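Local coordinates for tail spike protein (Acinetobacter phage vB_AbaP_AS12, PDB 6EU4) that probably recognises and degrades the capsular polysaccharide of Acinetobacter baumannii as the trimeric tailspike of the phage, at residues H60-A65 with V81-N86. Numbering follows the deposited sequence.
With ZN (zinc ion), chain D.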
loop_
_atom_site.group_PDB
_atom_site.type_symbol
_atom_site.label_atom_id
_atom_site.label_comp_id
_atom_site.label_asym_id
_atom_site.label_seq_id
_atom_site.Cartn_x
_atom_site.Cartn_y
_atom_site.Cartn_z
ATOM N N HIS A 60 -42.040 -22.310 -17.303
ATOM C CA HIS A 60 -42.531 -23.664 -17.523
ATOM C C HIS A 60 -42.694 -24.389 -16.194
ATOM O O HIS A 60 -41.909 -24.194 -15.256
ATOM C CB HIS A 60 -41.577 -24.456 -18.421
ATOM C CG HIS A 60 -41.431 -23.896 -19.802
ATOM N ND1 HIS A 60 -40.534 -22.894 -20.102
ATOM C CD2 HIS A 60 -42.065 -24.194 -20.961
ATOM C CE1 HIS A 60 -40.621 -22.599 -21.386
ATOM N NE2 HIS A 60 -41.538 -23.376 -21.932
ATOM N N ARG A 61 -43.730 -25.218 -16.116
ATOM C CA ARG A 61 -43.942 -26.098 -14.978
ATOM C C ARG A 61 -44.279 -27.493 -15.469
ATOM O O ARG A 61 -44.853 -27.672 -16.549
ATOM C CB ARG A 61 -45.051 -25.578 -14.068
ATOM C CG ARG A 61 -44.679 -24.251 -13.428
ATOM C CD ARG A 61 -45.501 -23.919 -12.217
ATOM N NE ARG A 61 -44.980 -22.712 -11.571
ATOM C CZ ARG A 61 -44.471 -22.653 -10.347
ATOM N NH1 ARG A 61 -44.395 -23.726 -9.577
ATOM N NH2 ARG A 61 -44.038 -21.498 -9.882
ATOM N N ILE A 62 -43.905 -28.482 -14.666
ATOM C CA ILE A 62 -44.189 -29.882 -14.953
ATOM C C ILE A 62 -44.975 -30.452 -13.787
ATOM O O ILE A 62 -44.563 -30.321 -12.628
ATOM C CB ILE A 62 -42.904 -30.692 -15.187
ATOM C CG1 ILE A 62 -42.104 -30.088 -16.345
ATOM C CG2 ILE A 62 -43.254 -32.152 -15.467
ATOM C CD1 ILE A 62 -40.732 -30.728 -16.558
ATOM N N TYR A 63 -46.085 -31.106 -14.093
ATOM C CA TYR A 63 -46.940 -31.660 -13.053
ATOM C C TYR A 63 -46.336 -32.938 -12.479
ATOM O O TYR A 63 -46.004 -33.866 -13.221
ATOM C CB TYR A 63 -48.332 -31.929 -13.616
ATOM C CG TYR A 63 -49.302 -32.400 -12.567
ATOM C CD1 TYR A 63 -49.575 -31.614 -11.456
ATOM C CD2 TYR A 63 -49.943 -33.629 -12.681
ATOM C CE1 TYR A 63 -50.458 -32.034 -10.487
ATOM C CE2 TYR A 63 -50.832 -34.057 -11.715
ATOM C CZ TYR A 63 -51.084 -33.252 -10.622
ATOM O OH TYR A 63 -51.956 -33.661 -9.653
ATOM N N VAL A 64 -46.167 -32.967 -11.159
ATOM C CA VAL A 64 -45.669 -34.137 -10.436
ATOM C C VAL A 64 -46.814 -34.630 -9.554
ATOM O O VAL A 64 -47.021 -34.120 -8.446
ATOM C CB VAL A 64 -44.424 -33.814 -9.605
ATOM C CG1 VAL A 64 -43.935 -35.054 -8.871
ATOM C CG2 VAL A 64 -43.323 -33.245 -10.485
ATOM N N ALA A 65 -47.539 -35.647 -10.038
ATOM C CA ALA A 65 -48.792 -36.058 -9.401
ATOM C C ALA A 65 -48.597 -36.435 -7.936
ATOM O O ALA A 65 -49.473 -36.176 -7.101
ATOM C CB ALA A 65 -49.410 -37.229 -10.160
ATOM N N VAL A 81 -44.247 -28.218 -10.708
ATOM C CA VAL A 81 -42.885 -27.877 -10.306
ATOM C C VAL A 81 -42.277 -26.894 -11.296
ATOM O O VAL A 81 -42.328 -27.099 -12.515
ATOM C CB VAL A 81 -42.025 -29.145 -10.182
ATOM C CG1 VAL A 81 -40.585 -28.794 -9.844
ATOM C CG2 VAL A 81 -42.607 -30.042 -9.103
ATOM N N LEU A 82 -41.672 -25.834 -10.765
ATOM C CA LEU A 82 -41.087 -24.799 -11.605
ATOM C C LEU A 82 -39.830 -25.301 -12.305
ATOM O O LEU A 82 -38.933 -25.860 -11.672
ATOM C CB LEU A 82 -40.753 -23.574 -10.762
ATOM C CG LEU A 82 -40.188 -22.378 -11.533
ATOM C CD1 LEU A 82 -41.178 -21.887 -12.597
ATOM C CD2 LEU A 82 -39.841 -21.262 -10.560
ATOM N N GLN A 83 -39.758 -25.081 -13.609
ATOM C CA GLN A 83 -38.581 -25.439 -14.394
ATOM C C GLN A 83 -37.609 -24.269 -14.332
ATOM O O GLN A 83 -37.868 -23.211 -14.905
ATOM C CB GLN A 83 -38.972 -25.759 -15.835
ATOM C CG GLN A 83 -39.782 -27.012 -15.970
ATOM C CD GLN A 83 -38.960 -28.225 -15.635
ATOM O OE1 GLN A 83 -38.921 -28.661 -14.481
ATOM N NE2 GLN A 83 -38.267 -28.772 -16.645
ATOM N N ILE A 84 -36.501 -24.448 -13.626
ATOM C CA ILE A 84 -35.531 -23.378 -13.412
ATOM C C ILE A 84 -34.417 -23.522 -14.433
ATOM O O ILE A 84 -33.879 -24.617 -14.630
ATOM C CB ILE A 84 -34.968 -23.420 -11.985
ATOM C CG1 ILE A 84 -36.109 -23.312 -10.972
ATOM C CG2 ILE A 84 -33.936 -22.308 -11.778
ATOM C CD1 ILE A 84 -35.659 -23.563 -9.565
ATOM N N GLU A 85 -34.057 -22.426 -15.072
ATOM C CA GLU A 85 -32.991 -22.450 -16.059
ATOM C C GLU A 85 -31.698 -21.958 -15.417
ATOM O O GLU A 85 -31.651 -20.871 -14.819
ATOM C CB GLU A 85 -33.371 -21.634 -17.292
ATOM C CG GLU A 85 -34.318 -22.428 -18.218
ATOM C CD GLU A 85 -34.582 -21.761 -19.555
ATOM O OE1 GLU A 85 -33.836 -20.825 -19.926
ATOM O OE2 GLU A 85 -35.544 -22.182 -20.238
ATOM N N ASN A 86 -30.667 -22.793 -15.510
ATOM C CA ASN A 86 -29.352 -22.496 -14.966
ATOM C C ASN A 86 -29.445 -22.013 -13.524
ATOM O O ASN A 86 -28.706 -21.121 -13.100
ATOM C CB ASN A 86 -28.618 -21.479 -15.836
ATOM C CG ASN A 86 -28.374 -21.986 -17.230
ATOM O OD1 ASN A 86 -27.919 -23.115 -17.431
ATOM N ND2 ASN A 86 -28.692 -21.159 -18.212
HETATM ZN ZN ZN D . -41.188 -22.865 -23.847
HETATM O O HOH W 1 -39.191 -22.083 -17.177
HETATM O O HOH W 2 -42.969 -23.876 -24.804
#
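Q83 lays its carboxamide against the end of I62, with NE2 3.1 Å and OE1 3.4 Å from I62 CD1, so the amide meets a methyl group rather than a polar partner within the two segments, and the packing there is tight. The fold in the glutamine chain, chi2 -68°, brings it there, while CB stays beside H60, 3.9 Å from H60 CB. The amide is not left idle: its NE2 is hydrogen-bonded to the hydroxyl of Y39 of a second subunit, and Y55 of that subunit packs on both I62 and Q83. On the I62 side of the sheet, too, V81 CG2 meets V64 CG2 at 3.6 Å.

The other face of the sheet belongs to R61 and L82, a non-hydrogen-bonded antiparallel pair. R61 runs extended from CG to NE and brings its guanidinium over the leucine, whose CB lies 3.7 Å above one face of the group, offset toward the rim. NH1 and NH2 are hydrogen-bonded to the carbonyl oxygens of W80 and F74, respectively, which hold the rotation of the guanidinium.

In the backbone, I62 and V81 exchange a pair of hydrogen bonds, that from V81 N to I62 O nearly straight at 176°. Q83 N reaches H60 O at 2.9 Å, and a water continues the pairing by accepting from H60 N and donating to Q83 O.

H60 turns its ring away from Q83 and binds the zinc ion through NE2 at 2.0 Å. H60 of each of the other two subunits binds the same metal, and a water is a further ligand. The strand pair thus couples an apolar and amide-lined subunit interface to a shared metal site, and the zinc probably helps clamp the N-terminal part of the trimer together.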